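Local coordinates for Lmo0547 protein (Listeria monocytogenes, PDB 4R9N) that probably acts as a transcriptional regulator of the SorC family, whose sugar-binding domain would let carbohydrate effectors control its attachment to DNA, at residues A[79-84]-A[143-148]. Numbering follows the deposited sequence.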
loop_
_atom_site.group_PDB
_atom_site.type_symbol
_atom_site.label_atom_id
_atom_site.label_comp_id
_atom_site.label_asym_id
_atom_site.label_seq_id
_atom_site.Cartn_x
_atom_site.Cartn_y
_atom_site.Cartn_z
ATOM N N THR A 79 8.294 15.157 -5.571
ATOM C CA THR A 79 7.143 15.476 -4.713
ATOM C C THR A 79 6.485 14.192 -4.238
ATOM O O THR A 79 6.161 13.342 -5.053
ATOM C CB THR A 79 6.133 16.353 -5.472
ATOM O OG1 THR A 79 6.832 17.533 -5.881
ATOM C CG2 THR A 79 4.968 16.774 -4.614
ATOM N N ILE A 80 6.342 14.059 -2.919
ATOM C CA ILE A 80 5.694 12.892 -2.261
ATOM C C ILE A 80 4.279 13.276 -1.834
ATOM O O ILE A 80 4.085 14.349 -1.207
ATOM C CB ILE A 80 6.506 12.473 -1.016
ATOM C CG1 ILE A 80 7.941 12.247 -1.398
ATOM C CG2 ILE A 80 5.952 11.175 -0.403
ATOM C CD1 ILE A 80 8.799 11.969 -0.176
ATOM N N ILE A 81 3.323 12.420 -2.174
ATOM C CA ILE A 81 1.898 12.673 -1.990
ATOM C C ILE A 81 1.268 11.517 -1.191
ATOM O O ILE A 81 1.349 10.350 -1.600
ATOM C CB ILE A 81 1.146 12.694 -3.334
ATOM C CG1 ILE A 81 1.861 13.555 -4.372
ATOM C CG2 ILE A 81 -0.327 13.079 -3.152
ATOM C CD1 ILE A 81 1.725 15.015 -4.123
ATOM N N PRO A 82 0.557 11.840 -0.099
ATOM C CA PRO A 82 -0.159 10.781 0.648
ATOM C C PRO A 82 -1.398 10.385 -0.142
ATOM O O PRO A 82 -2.056 11.272 -0.776
ATOM C CB PRO A 82 -0.522 11.487 1.993
ATOM C CG PRO A 82 -0.492 12.894 1.690
ATOM C CD PRO A 82 0.500 13.132 0.585
ATOM N N LEU A 83 -1.677 9.092 -0.185
ATOM C CA LEU A 83 -2.763 8.589 -0.996
ATOM C C LEU A 83 -4.034 8.352 -0.135
ATOM O O LEU A 83 -5.029 7.848 -0.656
ATOM C CB LEU A 83 -2.371 7.322 -1.685
ATOM C CG LEU A 83 -1.236 7.502 -2.670
ATOM C CD1 LEU A 83 -0.822 6.166 -3.252
ATOM C CD2 LEU A 83 -1.537 8.492 -3.739
ATOM N N ILE A 84 -3.956 8.655 1.168
ATOM C CA ILE A 84 -5.090 8.383 2.078
ATOM C C ILE A 84 -4.975 9.399 3.207
ATOM O O ILE A 84 -3.876 9.788 3.551
ATOM C CB ILE A 84 -5.080 6.951 2.629
ATOM C CG1 ILE A 84 -6.317 6.756 3.512
ATOM C CG2 ILE A 84 -3.810 6.570 3.365
ATOM C CD1 ILE A 84 -6.758 5.385 3.529
ATOM N N LYS A 143 -3.593 10.970 -7.951
ATOM C CA LYS A 143 -4.042 10.160 -9.070
ATOM C C LYS A 143 -3.018 10.184 -10.149
ATOM O O LYS A 143 -2.994 9.268 -10.983
ATOM C CB LYS A 143 -5.400 10.634 -9.609
ATOM C CG LYS A 143 -6.559 10.488 -8.654
ATOM C CD LYS A 143 -7.840 11.168 -9.184
ATOM C CE LYS A 143 -8.855 11.411 -8.067
ATOM N NZ LYS A 143 -10.205 11.856 -8.555
ATOM N N THR A 144 -2.202 11.217 -10.175
ATOM C CA THR A 144 -1.206 11.394 -11.247
ATOM C C THR A 144 0.204 11.076 -10.907
ATOM O O THR A 144 1.117 11.359 -11.669
ATOM C CB THR A 144 -1.351 12.803 -11.845
ATOM O OG1 THR A 144 -1.079 13.782 -10.843
ATOM C CG2 THR A 144 -2.737 12.977 -12.369
ATOM N N VAL A 145 0.463 10.404 -9.772
ATOM C CA VAL A 145 1.858 10.096 -9.424
ATOM C C VAL A 145 2.447 9.121 -10.409
ATOM O O VAL A 145 1.716 8.326 -10.994
ATOM C CB VAL A 145 2.019 9.569 -7.951
ATOM C CG1 VAL A 145 1.557 10.648 -6.939
ATOM C CG2 VAL A 145 1.231 8.292 -7.755
ATOM N N ASP A 146 3.763 9.178 -10.569
ATOM C CA ASP A 146 4.507 8.286 -11.472
ATOM C C ASP A 146 4.491 6.862 -10.894
ATOM O O ASP A 146 4.515 5.847 -11.624
ATOM C CB ASP A 146 5.964 8.734 -11.585
ATOM C CG ASP A 146 6.177 10.021 -12.431
ATOM O OD1 ASP A 146 5.316 10.455 -13.221
ATOM O OD2 ASP A 146 7.241 10.631 -12.227
HETATM N N MSE A 147 4.625 6.807 -9.562
HETATM C CA MSE A 147 4.662 5.518 -8.860
HETATM C C MSE A 147 4.015 5.581 -7.545
HETATM O O MSE A 147 4.027 6.629 -6.904
HETATM C CB MSE A 147 6.179 5.228 -8.683
HETATM C CG MSE A 147 6.665 4.290 -7.634
HETATM SE SE MSE A 147 8.692 4.447 -7.692
HETATM C CE MSE A 147 8.535 3.073 -6.469
ATOM N N ALA A 148 3.559 4.427 -7.031
ATOM C CA ALA A 148 2.892 4.426 -5.705
ATOM C C ALA A 148 3.416 3.211 -4.936
ATOM O O ALA A 148 3.688 2.179 -5.554
ATOM C CB ALA A 148 1.397 4.355 -5.859
#
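With CG1 of Ile81 turned anti to its own carbonyl carbon (chi1 -48°) and CG1 of Val145 set the same way (chi1 -62°), two branched side chains meet obliquely over one face of a Rossmann-like parallel sheet. Their CG1 atoms lie 3.9 Å apart, and the Val145 methyl also approaches Ile81 CB at 4.2 Å. Strands 79-82 and 147-151 are not neighbours: strand 54-57 runs between them, pairing with Ile81 through Leu55, so the contact bridges over a strand, and the backbones stay well separated, with 7.9 Å between the CA atoms of Ile81 and Val145. Beta-branching suits Ile81 to its extended strand, while the methyls of Val145, held close to the main chain, give a compact apolar surface. Val145 lies in the loop between helix 133-143 and strand 147-151, and also touches Thr54, while Val138 and Glu141 of that helix pack on Ile81. Beyond strand 79-82, Leu83 branches at CG, one carbon farther out than Ile81, and its tip meets the single methyl of buried Ala148, small enough to let it near the strand backbone. Only van der Waals contact joins the two segments, and at this second point Leu83 CD1 rests 3.9 Å from Ala148 CB.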